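Local coordinates for putative peptidase (Parabacteroides merdae, PDB 4L8K), which is a putative peptidase of family S41 and probably hydrolyses peptide bonds, as related serine peptidases do, at residues M110-L115 and F141-E146; G149-V154 and A305-L310; K29-D34 and A62-G67. All blocks are in the same frame, centred on the assembly; numbering follows the deposited sequence.

Contact 1: M110-L115 and F141-E146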
loop_
_atom_site.group_PDB
_atom_site.type_symbol
_atom_site.label_atom_id
_atom_site.label_comp_id
_atom_site.label_asym_id
_atom_site.label_seq_id
_atom_site.Cartn_x
_atom_site.Cartn_y
_atom_site.Cartn_z
HETATM N N MSE A 110 -12.780 -10.050 -6.199
HETATM C CA MSE A 110 -13.546 -8.808 -6.405
HETATM C C MSE A 110 -15.026 -8.939 -6.057
HETATM O O MSE A 110 -15.677 -9.946 -6.382
HETATM C CB MSE A 110 -13.478 -8.323 -7.867
HETATM C CG MSE A 110 -12.101 -7.880 -8.310
HETATM SE SE MSE A 110 -12.100 -7.351 -10.217
HETATM C CE MSE A 110 -12.896 -8.972 -11.064
ATOM N N LYS A 111 -15.558 -7.859 -5.467
ATOM C CA LYS A 111 -16.974 -7.630 -5.227
ATOM C C LYS A 111 -17.324 -6.501 -6.162
ATOM O O LYS A 111 -16.589 -5.497 -6.194
ATOM C CB LYS A 111 -17.305 -7.259 -3.770
ATOM C CG LYS A 111 -17.015 -8.326 -2.742
ATOM C CD LYS A 111 -17.411 -7.782 -1.376
ATOM C CE LYS A 111 -17.218 -8.769 -0.253
ATOM N NZ LYS A 111 -17.500 -8.104 1.064
ATOM N N TYR A 112 -18.386 -6.656 -6.984
ATOM C CA TYR A 112 -18.665 -5.576 -7.920
ATOM C C TYR A 112 -20.157 -5.355 -8.115
ATOM O O TYR A 112 -20.961 -6.275 -7.996
ATOM C CB TYR A 112 -17.911 -5.759 -9.250
ATOM C CG TYR A 112 -18.358 -6.921 -10.115
ATOM C CD1 TYR A 112 -17.890 -8.219 -9.880
ATOM C CD2 TYR A 112 -19.166 -6.714 -11.230
ATOM C CE1 TYR A 112 -18.274 -9.292 -10.703
ATOM C CE2 TYR A 112 -19.542 -7.773 -12.068
ATOM C CZ TYR A 112 -19.091 -9.059 -11.805
ATOM O OH TYR A 112 -19.490 -10.082 -12.644
ATOM N N LYS A 113 -20.524 -4.107 -8.377
ATOM C CA LYS A 113 -21.914 -3.698 -8.554
ATOM C C LYS A 113 -22.014 -2.360 -9.287
ATOM O O LYS A 113 -21.195 -1.471 -9.063
ATOM C CB LYS A 113 -22.584 -3.572 -7.165
ATOM C CG LYS A 113 -24.093 -3.466 -7.200
ATOM C CD LYS A 113 -24.652 -3.290 -5.830
ATOM C CE LYS A 113 -26.147 -3.178 -5.849
ATOM N NZ LYS A 113 -26.692 -3.269 -4.466
ATOM N N ARG A 114 -23.082 -2.195 -10.083
ATOM C CA ARG A 114 -23.364 -0.927 -10.760
ATOM C C ARG A 114 -24.092 0.014 -9.788
ATOM O O ARG A 114 -25.029 -0.398 -9.089
ATOM C CB ARG A 114 -24.189 -1.122 -12.044
ATOM C CG ARG A 114 -23.407 -1.809 -13.134
ATOM C CD ARG A 114 -24.126 -1.810 -14.471
ATOM N NE ARG A 114 -25.492 -2.330 -14.396
ATOM C CZ ARG A 114 -25.968 -3.303 -15.170
ATOM N NH1 ARG A 114 -25.181 -3.903 -16.057
ATOM N NH2 ARG A 114 -27.234 -3.671 -15.075
ATOM N N LEU A 115 -23.654 1.272 -9.758
ATOM C CA LEU A 115 -24.261 2.314 -8.941
ATOM C C LEU A 115 -24.787 3.464 -9.837
ATOM O O LEU A 115 -24.487 3.504 -11.034
ATOM C CB LEU A 115 -23.218 2.863 -7.919
ATOM C CG LEU A 115 -22.495 1.864 -6.980
ATOM C CD1 LEU A 115 -21.462 2.605 -6.131
ATOM C CD2 LEU A 115 -23.502 1.114 -6.097
ATOM N N PHE A 141 -15.776 -6.171 -16.469
ATOM C CA PHE A 141 -15.776 -5.090 -17.454
ATOM C C PHE A 141 -17.004 -5.174 -18.359
ATOM O O PHE A 141 -17.614 -4.131 -18.615
ATOM C CB PHE A 141 -14.462 -5.044 -18.295
ATOM C CG PHE A 141 -13.219 -4.572 -17.545
ATOM C CD1 PHE A 141 -13.258 -3.444 -16.722
ATOM C CD2 PHE A 141 -11.999 -5.223 -17.706
ATOM C CE1 PHE A 141 -12.108 -3.004 -16.046
ATOM C CE2 PHE A 141 -10.857 -4.783 -17.026
ATOM C CZ PHE A 141 -10.917 -3.684 -16.194
ATOM N N ALA A 142 -17.413 -6.386 -18.780
ATOM C CA ALA A 142 -18.617 -6.543 -19.649
ATOM C C ALA A 142 -19.903 -6.123 -18.880
ATOM O O ALA A 142 -20.786 -5.493 -19.462
ATOM C CB ALA A 142 -18.745 -7.965 -20.163
ATOM N N HIS A 143 -19.967 -6.398 -17.560
ATOM C CA HIS A 143 -21.097 -5.970 -16.743
ATOM C C HIS A 143 -21.193 -4.425 -16.694
ATOM O O HIS A 143 -22.284 -3.872 -16.523
ATOM C CB HIS A 143 -20.970 -6.554 -15.328
ATOM C CG HIS A 143 -22.152 -6.286 -14.441
ATOM N ND1 HIS A 143 -23.415 -6.761 -14.755
ATOM C CD2 HIS A 143 -22.223 -5.591 -13.283
ATOM C CE1 HIS A 143 -24.212 -6.323 -13.794
ATOM N NE2 HIS A 143 -23.537 -5.617 -12.886
ATOM N N PHE A 144 -20.054 -3.738 -16.919
ATOM C CA PHE A 144 -19.914 -2.277 -16.862
ATOM C C PHE A 144 -19.765 -1.628 -18.255
ATOM O O PHE A 144 -19.437 -0.445 -18.338
ATOM C CB PHE A 144 -18.693 -1.930 -15.983
ATOM C CG PHE A 144 -18.758 -2.358 -14.526
ATOM C CD1 PHE A 144 -19.979 -2.527 -13.883
ATOM C CD2 PHE A 144 -17.599 -2.522 -13.785
ATOM C CE1 PHE A 144 -20.031 -2.882 -12.534
ATOM C CE2 PHE A 144 -17.651 -2.851 -12.430
ATOM C CZ PHE A 144 -18.866 -3.012 -11.810
ATOM N N LYS A 145 -20.078 -2.375 -19.328
ATOM C CA LYS A 145 -19.984 -1.941 -20.736
ATOM C C LYS A 145 -20.700 -0.596 -20.996
ATOM O O LYS A 145 -20.138 0.274 -21.651
ATOM C CB LYS A 145 -20.518 -3.048 -21.683
ATOM C CG LYS A 145 -20.581 -2.708 -23.172
ATOM C CD LYS A 145 -19.194 -2.433 -23.811
ATOM C CE LYS A 145 -19.266 -1.817 -25.202
ATOM N NZ LYS A 145 -19.584 -0.360 -25.159
ATOM N N GLU A 146 -21.881 -0.412 -20.431
ATOM C CA GLU A 146 -22.709 0.786 -20.623
ATOM C C GLU A 146 -22.411 1.918 -19.622
ATOM O O GLU A 146 -22.981 3.004 -19.752
ATOM C CB GLU A 146 -24.200 0.429 -20.521
ATOM C CG GLU A 146 -24.709 -0.564 -21.542
ATOM C CD GLU A 146 -24.334 -0.268 -22.981
ATOM O OE1 GLU A 146 -24.474 0.892 -23.439
ATOM O OE2 GLU A 146 -23.842 -1.208 -23.636
HETATM O O HOH W 1 -24.940 -4.600 -10.636
#
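R114 and H143 share one hydrogen bond, one stack and one water. In the hydrogen bond, R114 NH1 donates to the backbone oxygen H143 O over 2.9 Å, with an N-H...O angle of 156°. The acceptor lies in the guanidinium plane and the donor in the carbonyl plane, so both groups meet in their bonding orientation. The stack uses a face of the same guanidinium: it lies flat on the imidazole of H143, the planes 14° apart, and R114 NH1 sits above the ring near its rim, 3.5 Å from H143 CE1. A water makes the third link, bound by R114 N at 3.1 Å and by H143 NE2 at 2.8 Å, at the edge of the imidazole. The arginine chain bends at chi3, -52°, which folds its end back over the histidine. R114 NE has its own salt bridge to D118, so carboxylate, carbonyl and ring together fix the guanidinium. With R114 cut back to alanine, H143 O and D118 would probably lose their arginine partner and one face of the imidazole its cover. The apolar part of the same side chain also works: R114 CG touches the edge of the F144 ring, 3.6 Å from F144 CD1. The aromatic contacts centre on Y112. It turns an edge toward the face of F144 in an offset edge-to-face pair, the ring planes almost perpendicular, with Y112 CD2 3.8 Å from F144 CZ. It meets H143 obliquely, Y112 CE2 being 3.7 Å from H143 CD2. Y112, H143 and F144 thus form an aromatic cluster, which Y112 joins to M140 and K105. Here the end of helix 134-143 and the turn after it pack on strand 110-115 of the central mixed sheet, consistent with the ClpP/crotonase-type fold of S41 peptidases.

Contact 2: G149-V154 and A305-L310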
loop_
_atom_site.group_PDB
_atom_site.type_symbol
_atom_site.label_atom_id
_atom_site.label_comp_id
_atom_site.label_asym_id
_atom_site.label_seq_id
_atom_site.Cartn_x
_atom_site.Cartn_y
_atom_site.Cartn_z
ATOM N N GLY A 149 -18.125 5.492 -16.140
ATOM C CA GLY A 149 -16.844 5.382 -15.457
ATOM C C GLY A 149 -16.822 4.286 -14.432
ATOM O O GLY A 149 -17.847 3.663 -14.164
ATOM N N LEU A 150 -15.638 4.072 -13.839
ATOM C CA LEU A 150 -15.380 3.016 -12.886
ATOM C C LEU A 150 -14.782 3.535 -11.604
ATOM O O LEU A 150 -13.902 4.393 -11.621
ATOM C CB LEU A 150 -14.406 1.993 -13.532
ATOM C CG LEU A 150 -13.935 0.776 -12.684
ATOM C CD1 LEU A 150 -14.974 -0.325 -12.720
ATOM C CD2 LEU A 150 -12.656 0.216 -13.221
ATOM N N ILE A 151 -15.217 2.946 -10.492
ATOM C CA ILE A 151 -14.640 3.170 -9.170
ATOM C C ILE A 151 -13.917 1.860 -8.819
ATOM O O ILE A 151 -14.555 0.787 -8.803
ATOM C CB ILE A 151 -15.672 3.633 -8.074
ATOM C CG1 ILE A 151 -16.316 4.997 -8.432
ATOM C CG2 ILE A 151 -15.028 3.687 -6.660
ATOM C CD1 ILE A 151 -17.606 5.369 -7.548
ATOM N N PHE A 152 -12.579 1.937 -8.610
ATOM C CA PHE A 152 -11.775 0.779 -8.217
ATOM C C PHE A 152 -11.297 1.029 -6.775
ATOM O O PHE A 152 -10.362 1.781 -6.530
ATOM C CB PHE A 152 -10.617 0.496 -9.208
ATOM C CG PHE A 152 -10.148 -0.941 -9.130
ATOM C CD1 PHE A 152 -9.246 -1.346 -8.144
ATOM C CD2 PHE A 152 -10.657 -1.905 -10.000
ATOM C CE1 PHE A 152 -8.836 -2.686 -8.053
ATOM C CE2 PHE A 152 -10.247 -3.241 -9.915
ATOM C CZ PHE A 152 -9.334 -3.619 -8.947
ATOM N N ASP A 153 -11.996 0.458 -5.824
ATOM C CA ASP A 153 -11.754 0.711 -4.399
ATOM C C ASP A 153 -10.787 -0.310 -3.798
ATOM O O ASP A 153 -11.116 -1.502 -3.678
ATOM C CB ASP A 153 -13.121 0.697 -3.664
ATOM C CG ASP A 153 -13.151 1.149 -2.215
ATOM O OD1 ASP A 153 -12.072 1.455 -1.659
ATOM O OD2 ASP A 153 -14.251 1.205 -1.642
ATOM N N VAL A 154 -9.597 0.178 -3.386
ATOM C CA VAL A 154 -8.556 -0.657 -2.746
ATOM C C VAL A 154 -8.261 -0.149 -1.307
ATOM O O VAL A 154 -7.168 -0.364 -0.781
ATOM C CB VAL A 154 -7.254 -0.787 -3.590
ATOM C CG1 VAL A 154 -7.495 -1.604 -4.861
ATOM C CG2 VAL A 154 -6.621 0.577 -3.889
ATOM N N ALA A 305 -18.126 11.345 -3.497
ATOM C CA ALA A 305 -17.298 12.306 -4.237
ATOM C C ALA A 305 -16.857 11.698 -5.576
ATOM O O ALA A 305 -16.917 12.378 -6.594
ATOM C CB ALA A 305 -16.092 12.718 -3.406
ATOM N N ALA A 306 -16.498 10.393 -5.571
ATOM C CA ALA A 306 -16.076 9.658 -6.766
ATOM C C ALA A 306 -17.254 9.563 -7.758
ATOM O O ALA A 306 -17.065 9.821 -8.953
ATOM C CB ALA A 306 -15.561 8.274 -6.373
ATOM N N ILE A 307 -18.490 9.272 -7.244
ATOM C CA ILE A 307 -19.714 9.196 -8.064
ATOM C C ILE A 307 -19.965 10.579 -8.684
ATOM O O ILE A 307 -20.173 10.657 -9.885
ATOM C CB ILE A 307 -20.957 8.666 -7.272
ATOM C CG1 ILE A 307 -20.835 7.153 -6.958
ATOM C CG2 ILE A 307 -22.290 8.964 -8.017
ATOM C CD1 ILE A 307 -21.901 6.642 -5.885
ATOM N N GLY A 308 -19.886 11.640 -7.862
ATOM C CA GLY A 308 -20.072 13.021 -8.310
ATOM C C GLY A 308 -19.125 13.424 -9.437
ATOM O O GLY A 308 -19.539 13.951 -10.475
ATOM N N LEU A 309 -17.848 13.121 -9.254
ATOM C CA LEU A 309 -16.807 13.416 -10.237
ATOM C C LEU A 309 -17.033 12.691 -11.572
ATOM O O LEU A 309 -16.956 13.328 -12.608
ATOM C CB LEU A 309 -15.430 13.084 -9.672
ATOM C CG LEU A 309 -14.234 13.541 -10.488
ATOM C CD1 LEU A 309 -14.297 15.067 -10.802
ATOM C CD2 LEU A 309 -12.959 13.209 -9.745
ATOM N N LEU A 310 -17.328 11.386 -11.539
ATOM C CA LEU A 310 -17.579 10.585 -12.738
ATOM C C LEU A 310 -18.862 10.995 -13.486
ATOM O O LEU A 310 -18.938 10.818 -14.702
ATOM C CB LEU A 310 -17.662 9.097 -12.390
ATOM C CG LEU A 310 -16.366 8.390 -11.981
ATOM C CD1 LEU A 310 -16.655 6.989 -11.493
ATOM C CD2 LEU A 310 -15.359 8.349 -13.129
#
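I151 reaches from strand 149-153 toward A306, I307 and L310 on segment 305-310 of helix 301-311. Its CB, directed at the helix, stands 4.9 Å from A306 CB, so the touching is left to the longer branch. CG1 lies opposite the carbonyl carbon, chi1 -62°, and this sends it to the helix, where it comes 3.7 Å from L310 CD1 and 3.9 Å from A306 CB. The next bond runs on almost fully extended, chi2 167°, and carries CD1 between two residues of one helical turn: it rests 3.7 Å from A306 CB and, by the same measure, against I307 CG1. The short branch, I151 CG2, stays farther off, 4.6 Å from A306 CB. CD1 is therefore seated between A306 and I307, while CG1, one bond back, meets L310; L216, I120 and Y122 of the adjoining strands also touch the isoleucine. L310 answers from the helix with both methyls. CD1 bears on I151 CG1 and also reaches L150 O at 3.8 Å, while CD2 lies 4.1 Å from G149 CA. That glycine is where the helix comes closest to the strand, and a CB on it would clash with L310 CD2. No hydrogen bond crosses the interface, which is held by apolar packing. The CB of L150 is directed away from this helix, and its side chain touches F144, F172 and W209 in loops. Strand 149-153 runs between strands 120-125 and 213-217, parallel to both. Segment 305-310 runs nearly antiparallel to strand 149-153, 159° between directions and 9.1 Å between the segment axes, with A306 and L310 also resting on I214 and I307 on I120.

Contact 3: K29-D34 and A62-G67; sequences KDVDWD and AEVKDG
K29 stretches across to the turn at V64 and donates from NZ to V64 O, 2.8 Å away, nearly along the C=O axis at a C=O...donor angle of 178°. Its chain bends at chi2, -56°, and then runs straight, laying CD and CE alongside the same oxygen. The ammonium K29 NZ also stands 5.1 Å from D66 OD2, an opposite charge it does not touch; D66 itself is engaged by Y23, T69 and the backbone of H68. A second polar link is made by water, which donates to D30 OD1 at 2.8 Å and to E63 O at 2.9 Å, tying the two loops beside the lysine. The methyls of V31 make van der Waals contacts with polar oxygens: V31 CG2 comes within 3.4 Å of E63 O, and CG1 meets the carboxylate end of E63, whose oxygens are held by R39 and Y40. The apolar contact is that of W33 CZ3 with V64 CG1, 4.1 Å apart; E63 CB sits at the edge of the same indole, which stacks on W16. D32 serves as N-cap of helix 33-43, accepting from D34 N, and so fixes where the chain turns from loop into helix. Loop thus packs on loop in a helical domain resembling the tricorn protease C1 domain, joining the entry to helix 33-43 with the loop between helix 50-61 and strand 70-72.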
loop_
_atom_site.group_PDB
_atom_site.type_symbol
_atom_site.label_atom_id
_atom_site.label_comp_id
_atom_site.label_asym_id
_atom_site.label_seq_id
_atom_site.Cartn_x
_atom_site.Cartn_y
_atom_site.Cartn_z
ATOM N N LYS A 29 15.027 9.844 8.077
ATOM C CA LYS A 29 14.710 9.779 9.509
ATOM C C LYS A 29 15.474 10.836 10.322
ATOM O O LYS A 29 16.650 11.083 10.059
ATOM C CB LYS A 29 15.007 8.367 10.069
ATOM C CG LYS A 29 14.360 7.208 9.286
ATOM C CD LYS A 29 12.832 7.355 9.154
ATOM C CE LYS A 29 12.192 6.268 8.344
ATOM N NZ LYS A 29 10.734 6.184 8.612
ATOM N N ASP A 30 14.803 11.436 11.319
ATOM C CA ASP A 30 15.366 12.460 12.192
ATOM C C ASP A 30 16.445 11.918 13.134
ATOM O O ASP A 30 17.210 12.717 13.665
ATOM C CB ASP A 30 14.279 13.196 13.018
ATOM C CG ASP A 30 13.132 12.376 13.587
ATOM O OD1 ASP A 30 13.403 11.440 14.380
ATOM O OD2 ASP A 30 11.962 12.751 13.347
ATOM N N VAL A 31 16.500 10.596 13.370
ATOM C CA VAL A 31 17.518 10.011 14.251
ATOM C C VAL A 31 18.767 9.614 13.464
ATOM O O VAL A 31 18.708 9.399 12.248
ATOM C CB VAL A 31 17.026 8.808 15.116
ATOM C CG1 VAL A 31 16.009 9.242 16.165
ATOM C CG2 VAL A 31 16.498 7.654 14.265
ATOM N N ASP A 32 19.888 9.509 14.195
ATOM C CA ASP A 32 21.189 9.018 13.762
ATOM C C ASP A 32 21.337 7.635 14.400
ATOM O O ASP A 32 21.230 7.512 15.629
ATOM C CB ASP A 32 22.311 9.994 14.185
ATOM C CG ASP A 32 23.745 9.663 13.753
ATOM O OD1 ASP A 32 24.020 8.485 13.414
ATOM O OD2 ASP A 32 24.610 10.568 13.819
ATOM N N TRP A 33 21.553 6.597 13.570
ATOM C CA TRP A 33 21.641 5.209 14.014
ATOM C C TRP A 33 22.862 4.944 14.912
ATOM O O TRP A 33 22.807 4.027 15.731
ATOM C CB TRP A 33 21.598 4.240 12.821
ATOM C CG TRP A 33 21.172 2.845 13.190
ATOM C CD1 TRP A 33 21.861 1.691 12.947
ATOM C CD2 TRP A 33 19.947 2.454 13.838
ATOM N NE1 TRP A 33 21.151 0.606 13.407
ATOM C CE2 TRP A 33 19.972 1.044 13.964
ATOM C CE3 TRP A 33 18.809 3.157 14.292
ATOM C CZ2 TRP A 33 18.934 0.328 14.581
ATOM C CZ3 TRP A 33 17.762 2.445 14.861
ATOM C CH2 TRP A 33 17.831 1.047 15.006
ATOM N N ASP A 34 23.920 5.772 14.818
ATOM C CA ASP A 34 25.099 5.669 15.686
ATOM C C ASP A 34 24.779 6.159 17.100
ATOM O O ASP A 34 25.277 5.575 18.063
ATOM C CB ASP A 34 26.286 6.464 15.106
ATOM C CG ASP A 34 27.028 5.796 13.957
ATOM O OD1 ASP A 34 26.977 4.548 13.857
ATOM O OD2 ASP A 34 27.706 6.518 13.189
ATOM N N ALA A 62 11.514 1.296 16.929
ATOM C CA ALA A 62 10.533 2.384 16.821
ATOM C C ALA A 62 11.215 3.772 16.678
ATOM O O ALA A 62 10.553 4.738 16.320
ATOM C CB ALA A 62 9.582 2.361 18.001
ATOM N N GLU A 63 12.536 3.853 16.888
ATOM C CA GLU A 63 13.306 5.096 16.694
ATOM C C GLU A 63 13.238 5.584 15.237
ATOM O O GLU A 63 13.296 6.787 15.002
ATOM C CB GLU A 63 14.776 4.924 17.115
ATOM C CG GLU A 63 14.971 4.693 18.614
ATOM C CD GLU A 63 14.969 5.917 19.513
ATOM O OE1 GLU A 63 15.227 7.041 19.017
ATOM O OE2 GLU A 63 14.780 5.735 20.738
ATOM N N VAL A 64 13.097 4.659 14.267
ATOM C CA VAL A 64 12.992 5.027 12.851
ATOM C C VAL A 64 11.523 5.307 12.461
ATOM O O VAL A 64 11.281 5.602 11.305
ATOM C CB VAL A 64 13.676 4.044 11.851
ATOM C CG1 VAL A 64 15.177 3.955 12.110
ATOM C CG2 VAL A 64 13.021 2.660 11.843
ATOM N N LYS A 65 10.554 5.224 13.408
ATOM C CA LYS A 65 9.131 5.552 13.184
ATOM C C LYS A 65 8.612 4.993 11.860
ATOM O O LYS A 65 8.124 5.740 11.001
ATOM C CB LYS A 65 8.941 7.082 13.232
ATOM C CG LYS A 65 9.317 7.676 14.585
ATOM C CD LYS A 65 9.271 9.185 14.522
ATOM C CE LYS A 65 9.741 9.857 15.792
ATOM N NZ LYS A 65 8.881 9.527 16.961
ATOM N N ASP A 66 8.734 3.659 11.703
ATOM C CA ASP A 66 8.400 2.964 10.476
ATOM C C ASP A 66 7.327 1.879 10.710
ATOM O O ASP A 66 7.578 0.881 11.406
ATOM C CB ASP A 66 9.696 2.361 9.899
ATOM C CG ASP A 66 9.538 1.633 8.592
ATOM O OD1 ASP A 66 8.407 1.607 8.057
ATOM O OD2 ASP A 66 10.539 1.094 8.097
ATOM N N GLY A 67 6.173 2.057 10.049
ATOM C CA GLY A 67 5.049 1.130 10.143
ATOM C C GLY A 67 5.344 -0.197 9.486
ATOM O O GLY A 67 4.630 -1.169 9.705
HETATM O O HOH W 2 13.099 8.954 13.121
#

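How the contacts relate
Along the chain the contacts follow in series: contact 3 closes first, then contact 1, then contact 2. Contacts 1 and 2 are neighbours, their centres 12 Å apart, and both reach the seven-stranded mixed sheet. They touch directly, F144 CD2 lying 3.6 Å from L150 CD1, so that helix 134-143 and the strand that follows it, 149-153, share packing with strand 110-115 and helix 301-311. Contact 3 lies across the chain's centre in the N-terminal helical part, its centre about 45 Å from that of contact 1 and 37 Å from that of contact 2. The three therefore sample two separately packed regions of an elongated protein, consistent with its C1-like and S41 family parts.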